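Local coordinates for enterobactin synthetase component F-related protein (Vibrio cholerae serotype O1, PDB 4OXI) that is an adenylation domain that binds glycyl-adenosine-5'-phosphate and probably uses ATP to activate glycine for a lipopolysaccharide modification linked to antimicrobial peptide resistance, at residues L307-V312 against C336-L341; L344-Q349 against H372-H377. All coordinates share one frame; numbering follows the deposited sequence.

Contact 1 (L307-V312 against C336-L341); sequences LSVPTV and CGQALL. With GAP (glycyl-adenosine-5'-phosphate), chain B.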
loop_
_atom_site.group_PDB
_atom_site.type_symbol
_atom_site.label_atom_id
_atom_site.label_comp_id
_atom_site.label_asym_id
_atom_site.label_seq_id
_atom_site.Cartn_x
_atom_site.Cartn_y
_atom_site.Cartn_z
ATOM N N LEU A 307 -2.977 3.694 11.206
ATOM C CA LEU A 307 -2.126 2.684 10.564
ATOM C C LEU A 307 -1.058 3.373 9.727
ATOM O O LEU A 307 -1.376 4.237 8.889
ATOM C CB LEU A 307 -2.945 1.753 9.666
ATOM C CG LEU A 307 -2.120 0.844 8.740
ATOM C CD1 LEU A 307 -1.267 -0.157 9.515
ATOM C CD2 LEU A 307 -3.006 0.091 7.775
ATOM N N SER A 308 0.200 3.006 9.950
ATOM C CA SER A 308 1.292 3.502 9.122
ATOM C C SER A 308 2.521 2.617 9.303
ATOM O O SER A 308 2.507 1.700 10.115
ATOM C CB SER A 308 1.643 4.929 9.519
ATOM O OG SER A 308 2.245 4.937 10.806
ATOM N N VAL A 309 3.581 2.891 8.546
ATOM C CA VAL A 309 4.880 2.280 8.803
ATOM C C VAL A 309 5.352 2.798 10.164
ATOM O O VAL A 309 4.912 3.863 10.610
ATOM C CB VAL A 309 5.917 2.632 7.708
ATOM C CG1 VAL A 309 5.573 1.932 6.401
ATOM C CG2 VAL A 309 5.999 4.160 7.494
ATOM N N PRO A 310 6.220 2.040 10.844
ATOM C CA PRO A 310 6.642 2.446 12.190
ATOM C C PRO A 310 7.659 3.602 12.205
ATOM O O PRO A 310 8.003 4.093 13.279
ATOM C CB PRO A 310 7.272 1.169 12.754
ATOM C CG PRO A 310 7.688 0.380 11.549
ATOM C CD PRO A 310 6.627 0.659 10.529
ATOM N N THR A 311 8.122 4.027 11.035
ATOM C CA THR A 311 8.960 5.218 10.906
ATOM C C THR A 311 8.254 6.398 11.542
ATOM O O THR A 311 8.879 7.296 12.109
ATOM C CB THR A 311 9.212 5.549 9.416
ATOM O OG1 THR A 311 10.019 4.522 8.836
ATOM C CG2 THR A 311 9.950 6.858 9.269
ATOM N N VAL A 312 6.934 6.394 11.443
ATOM C CA VAL A 312 6.142 7.483 11.989
ATOM C C VAL A 312 6.428 7.711 13.480
ATOM O O VAL A 312 6.437 8.851 13.946
ATOM C CB VAL A 312 4.655 7.243 11.697
ATOM C CG1 VAL A 312 3.763 7.945 12.708
ATOM C CG2 VAL A 312 4.342 7.699 10.270
ATOM N N CYS A 336 2.761 -1.425 10.183
ATOM C CA CYS A 336 3.055 -2.466 9.209
ATOM C C CYS A 336 4.167 -1.995 8.310
ATOM O O CYS A 336 4.307 -0.785 8.072
ATOM C CB CYS A 336 1.829 -2.751 8.336
ATOM S SG CYS A 336 2.023 -4.192 7.220
ATOM N N GLY A 337 4.959 -2.933 7.805
ATOM C CA GLY A 337 5.886 -2.603 6.740
ATOM C C GLY A 337 7.358 -2.774 7.040
ATOM O O GLY A 337 8.135 -3.058 6.124
ATOM N N GLN A 338 7.739 -2.574 8.302
ATOM C CA GLN A 338 9.129 -2.678 8.742
ATOM C C GLN A 338 9.152 -3.268 10.136
ATOM O O GLN A 338 8.139 -3.226 10.847
ATOM C CB GLN A 338 9.779 -1.296 8.835
ATOM C CG GLN A 338 9.414 -0.363 7.732
ATOM C CD GLN A 338 10.033 1.001 7.905
ATOM O OE1 GLN A 338 9.338 1.980 8.204
ATOM N NE2 GLN A 338 11.353 1.081 7.714
ATOM N N ALA A 339 10.312 -3.781 10.539
ATOM C CA ALA A 339 10.495 -4.324 11.886
ATOM C C ALA A 339 10.088 -3.307 12.941
ATOM O O ALA A 339 10.558 -2.161 12.933
ATOM C CB ALA A 339 11.936 -4.770 12.103
ATOM N N LEU A 340 9.175 -3.715 13.822
ATOM C CA LEU A 340 8.722 -2.845 14.905
ATOM C C LEU A 340 9.615 -3.097 16.109
ATOM O O LEU A 340 9.670 -4.215 16.625
ATOM C CB LEU A 340 7.260 -3.143 15.252
ATOM C CG LEU A 340 6.618 -2.314 16.360
ATOM C CD1 LEU A 340 6.692 -0.834 16.017
ATOM C CD2 LEU A 340 5.174 -2.733 16.577
ATOM N N LEU A 341 10.344 -2.081 16.546
ATOM C CA LEU A 341 11.215 -2.265 17.700
ATOM C C LEU A 341 10.454 -2.093 19.005
ATOM O O LEU A 341 9.559 -1.248 19.101
ATOM C CB LEU A 341 12.409 -1.323 17.637
ATOM C CG LEU A 341 13.496 -1.951 16.771
ATOM C CD1 LEU A 341 14.713 -1.086 16.708
ATOM C CD2 LEU A 341 13.858 -3.295 17.351
HETATM N N GAP B . 1.407 -4.659 2.786
HETATM C CA GAP B . 2.238 -3.979 3.822
HETATM C C GAP B . 3.624 -3.795 3.235
HETATM O O GAP B . 4.525 -3.236 3.833
HETATM P PA GAP B . 5.178 -4.236 1.010
HETATM O O1A GAP B . 4.934 -5.251 -0.079
HETATM O O2A GAP B . 5.479 -2.787 0.666
HETATM O O3A GAP B . 3.852 -4.332 1.905
HETATM C "C5'" GAP B . 6.357 -6.226 2.245
HETATM O "O5'" GAP B . 6.358 -4.835 1.925
HETATM C "C4'" GAP B . 7.599 -6.542 3.054
HETATM O "O4'" GAP B . 7.705 -5.620 4.141
HETATM C "C3'" GAP B . 7.539 -7.890 3.738
HETATM O "O3'" GAP B . 7.940 -8.935 2.852
HETATM C "C2'" GAP B . 8.489 -7.694 4.906
HETATM O "O2'" GAP B . 9.836 -7.749 4.462
HETATM C "C1'" GAP B . 8.309 -6.244 5.273
HETATM N N9 GAP B . 7.381 -6.141 6.422
HETATM C C8 GAP B . 6.062 -5.886 6.344
HETATM N N7 GAP B . 5.499 -5.839 7.577
HETATM C C5 GAP B . 6.481 -6.083 8.472
HETATM C C6 GAP B . 6.567 -6.197 9.943
HETATM N N6 GAP B . 5.467 -6.008 10.722
HETATM N N1 GAP B . 7.781 -6.472 10.475
HETATM C C2 GAP B . 8.883 -6.648 9.709
HETATM N N3 GAP B . 8.868 -6.559 8.365
HETATM C C4 GAP B . 7.719 -6.279 7.704
#
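T311 OG1 donates to OE1 of Q338 over 2.7 Å, lying in the carbonyl plane on a lone pair. Beyond CG the Q338 chain is extended, which carries its amide across the P310 ring to the first residue after the proline. Nearer the strand ends the backbones join directly: C336 N donates to S308 O at 3.1 Å with a fairly straight N-H (155°), although the donor stands above the carbonyl plane. Next to it, CA of V309 directs a C-H at C336 O, 3.2 Å away.

The apolar part centres on P310, whose ring points into the second segment. Its CG rests 3.8 Å from CB of Q338, and its CB meets CD1 of L340 at 3.9 Å. V309 instead makes a van der Waals contact with the glutamine amide, its CB 3.5 Å from OE1.

The far side of 336-341 faces the ligand. With SG anti to the backbone N (chi1 -173°), C336 places its sulfur on the side away from 307-312, by the glycyl end of GAP, 3.4 Å from the ligand's CA. G337 N approaches adenine N7 to 3.0 Å. With phi at 118°, G337 makes a turn in which a side chain would meet the carbonyl O of C336, and V309 CG1 lies close on that side. K472 and Y508 hold the carbonyls of G337 and A339.

The contact thus joins the ends of parallel neighbours 305-308 and 332-336, between helix 268-279, touched by L307 and C336, and the loop bearing Y508, with helices 311-318 and 342-352 leading away.

Contact 2 (L344-Q349 against H372-H377); sequences LAEQWQ and HRFVAH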
loop_
_atom_site.group_PDB
_atom_site.type_symbol
_atom_site.label_atom_id
_atom_site.label_comp_id
_atom_site.label_asym_id
_atom_site.label_seq_id
_atom_site.Cartn_x
_atom_site.Cartn_y
_atom_site.Cartn_z
ATOM N N LEU A 344 10.373 1.382 20.434
ATOM C CA LEU A 344 9.493 2.282 19.691
ATOM C C LEU A 344 8.036 2.022 20.044
ATOM O O LEU A 344 7.273 2.952 20.308
ATOM C CB LEU A 344 9.685 2.115 18.189
ATOM C CG LEU A 344 10.919 2.753 17.568
ATOM C CD1 LEU A 344 10.779 2.710 16.054
ATOM C CD2 LEU A 344 11.106 4.185 18.073
ATOM N N ALA A 345 7.641 0.754 20.045
ATOM C CA ALA A 345 6.254 0.443 20.322
ATOM C C ALA A 345 5.919 0.892 21.742
ATOM O O ALA A 345 4.806 1.362 22.002
ATOM C CB ALA A 345 5.980 -1.033 20.137
ATOM N N GLU A 346 6.885 0.764 22.653
ATOM C CA GLU A 346 6.668 1.177 24.043
ATOM C C GLU A 346 6.420 2.677 24.156
ATOM O O GLU A 346 5.484 3.106 24.836
ATOM C CB GLU A 346 7.833 0.758 24.950
ATOM C CG GLU A 346 7.800 1.380 26.354
ATOM C CD GLU A 346 6.598 0.947 27.202
ATOM O OE1 GLU A 346 5.927 -0.055 26.857
ATOM O OE2 GLU A 346 6.326 1.616 28.225
ATOM N N GLN A 347 7.233 3.473 23.469
ATOM C CA GLN A 347 7.060 4.917 23.523
ATOM C C GLN A 347 5.743 5.370 22.890
ATOM O O GLN A 347 5.128 6.329 23.349
ATOM C CB GLN A 347 8.258 5.627 22.896
ATOM C CG GLN A 347 9.486 5.608 23.795
ATOM C CD GLN A 347 10.731 6.100 23.093
ATOM O OE1 GLN A 347 11.414 5.332 22.406
ATOM N NE2 GLN A 347 11.039 7.381 23.258
ATOM N N TRP A 348 5.294 4.677 21.847
ATOM C CA TRP A 348 4.031 5.052 21.233
ATOM C C TRP A 348 2.898 4.661 22.173
ATOM O O TRP A 348 1.951 5.429 22.359
ATOM C CB TRP A 348 3.858 4.396 19.854
ATOM C CG TRP A 348 2.625 4.868 19.104
ATOM C CD1 TRP A 348 1.371 4.339 19.173
ATOM C CD2 TRP A 348 2.550 5.956 18.173
ATOM N NE1 TRP A 348 0.513 5.030 18.336
ATOM C CE2 TRP A 348 1.217 6.028 17.712
ATOM C CE3 TRP A 348 3.486 6.873 17.675
ATOM C CZ2 TRP A 348 0.794 6.983 16.783
ATOM C CZ3 TRP A 348 3.064 7.828 16.755
ATOM C CH2 TRP A 348 1.731 7.874 16.320
ATOM N N GLN A 349 3.006 3.481 22.784
ATOM C CA GLN A 349 1.957 3.015 23.692
ATOM C C GLN A 349 1.831 3.878 24.961
ATOM O O GLN A 349 0.731 4.054 25.492
ATOM C CB GLN A 349 2.143 1.532 24.052
ATOM C CG GLN A 349 1.038 0.998 24.975
ATOM C CD GLN A 349 0.866 -0.505 24.877
ATOM O OE1 GLN A 349 1.659 -1.275 25.435
ATOM N NE2 GLN A 349 -0.173 -0.936 24.162
ATOM N N HIS A 372 0.177 -9.210 15.725
ATOM C CA HIS A 372 0.574 -9.499 17.078
ATOM C C HIS A 372 0.294 -8.298 17.966
ATOM O O HIS A 372 0.788 -7.207 17.686
ATOM C CB HIS A 372 2.063 -9.791 17.124
ATOM C CG HIS A 372 2.535 -10.228 18.472
ATOM N ND1 HIS A 372 2.205 -11.455 19.008
ATOM C CD2 HIS A 372 3.300 -9.600 19.398
ATOM C CE1 HIS A 372 2.754 -11.565 20.206
ATOM N NE2 HIS A 372 3.420 -10.455 20.467
ATOM N N ARG A 373 -0.478 -8.474 19.037
ATOM C CA ARG A 373 -0.660 -7.374 19.990
ATOM C C ARG A 373 0.620 -7.143 20.783
ATOM O O ARG A 373 1.153 -8.066 21.410
ATOM C CB ARG A 373 -1.809 -7.637 20.959
ATOM C CG ARG A 373 -3.150 -7.764 20.295
ATOM C CD ARG A 373 -4.290 -7.834 21.323
ATOM N NE ARG A 373 -5.533 -8.204 20.652
ATOM C CZ ARG A 373 -5.818 -9.443 20.248
ATOM N NH1 ARG A 373 -6.970 -9.689 19.629
ATOM N NH2 ARG A 373 -4.953 -10.437 20.459
ATOM N N PHE A 374 1.110 -5.910 20.752
ATOM C CA PHE A 374 2.304 -5.554 21.483
ATOM C C PHE A 374 2.087 -5.804 22.980
ATOM O O PHE A 374 1.097 -5.347 23.557
ATOM C CB PHE A 374 2.629 -4.087 21.243
ATOM C CG PHE A 374 3.732 -3.567 22.098
ATOM C CD1 PHE A 374 5.025 -4.028 21.937
ATOM C CD2 PHE A 374 3.479 -2.605 23.070
ATOM C CE1 PHE A 374 6.061 -3.533 22.732
ATOM C CE2 PHE A 374 4.500 -2.104 23.869
ATOM C CZ PHE A 374 5.794 -2.564 23.697
ATOM N N VAL A 375 3.017 -6.541 23.580
ATOM C CA VAL A 375 3.015 -6.838 25.009
ATOM C C VAL A 375 4.190 -6.110 25.644
ATOM O O VAL A 375 5.346 -6.456 25.395
ATOM C CB VAL A 375 3.188 -8.356 25.256
ATOM C CG1 VAL A 375 3.178 -8.666 26.744
ATOM C CG2 VAL A 375 2.105 -9.165 24.522
ATOM N N ALA A 376 3.905 -5.088 26.445
ATOM C CA ALA A 376 4.951 -4.319 27.123
ATOM C C ALA A 376 5.894 -5.190 27.966
ATOM O O ALA A 376 7.083 -4.894 28.099
ATOM C CB ALA A 376 4.321 -3.245 27.994
ATOM N N HIS A 377 5.352 -6.267 28.528
ATOM C CA HIS A 377 6.099 -7.126 29.446
ATOM C C HIS A 377 6.613 -8.405 28.782
ATOM O O HIS A 377 6.443 -9.501 29.326
ATOM C CB HIS A 377 5.214 -7.505 30.639
ATOM C CG HIS A 377 4.640 -6.327 31.362
ATOM N ND1 HIS A 377 5.426 -5.383 31.992
ATOM C CD2 HIS A 377 3.357 -5.936 31.553
ATOM C CE1 HIS A 377 4.652 -4.464 32.542
ATOM N NE2 HIS A 377 3.392 -4.776 32.292
HETATM O O HOH W 1 -0.884 -3.357 22.878
#
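A345 sets its methyl squarely over one face of the F374 ring: CB is 3.6 Å from the ring centroid and only 14° off the normal, a CH-pi contact. At the ring's edge Q349 brings OE1 to 3.3 Å from CD2, near the ring plane, with the amide turned 50° against the ring. E346 completes the first shell. Its carboxylate oxygen OE1 lies 3.9 Å from CE2 in the ring plane and 3.7 Å from CB of A376, while its backbone N approaches CZ obliquely. The polar oxygens of both side chains therefore meet the C-H rim of the phenyl, whose positive edge probably suits them.

Placement of the ring follows from F374 having CG anti to its backbone N (chi1 172°), which sends the phenyl from the chain toward the helix. The other arm of the Q349 amide is held: NE2 donates to a water 2.8 Å away, which in turn donates to F374 O, and NE2 is also hydrogen-bonded to Q354 O. Outside the two segments the phenyl is also met by the inclined ring of H342 and by V383 and V356, and a backbone bond to V356 ties F374 to the neighbouring strand.

Here the helix of an alpha/beta layer, 342-352, packs on the chain leaving strand 370-373 and receives one aromatic from it, in the AMP-binding region of the adenylation domain, with the side chain of A345 about 11 Å from the bound GAP.

Contact 1 closes before contact 2 opens along the chain. Their centres lie 12 Å apart, and both reach the same mixed sheet, ordered 305-308, 332-336, 356-360, 370-373, 387-388. Contact 1 sits where the first two strands end; contact 2 joins the fourth strand's exit to helix 342-352, which begins directly after the loop 336-341. The two touch: L340 CD2 packs on A345 CB at 4.0 Å, and V312 CG1 packs on W348 CZ3 at 4.1 Å, where helices 311-318 and 342-352 meet. The ligand-binding loop of contact 1 therefore runs straight into a helix that contact 2 packs against the exit of strand 370-373, so both ends belong to one sheet beside the adenylate pocket.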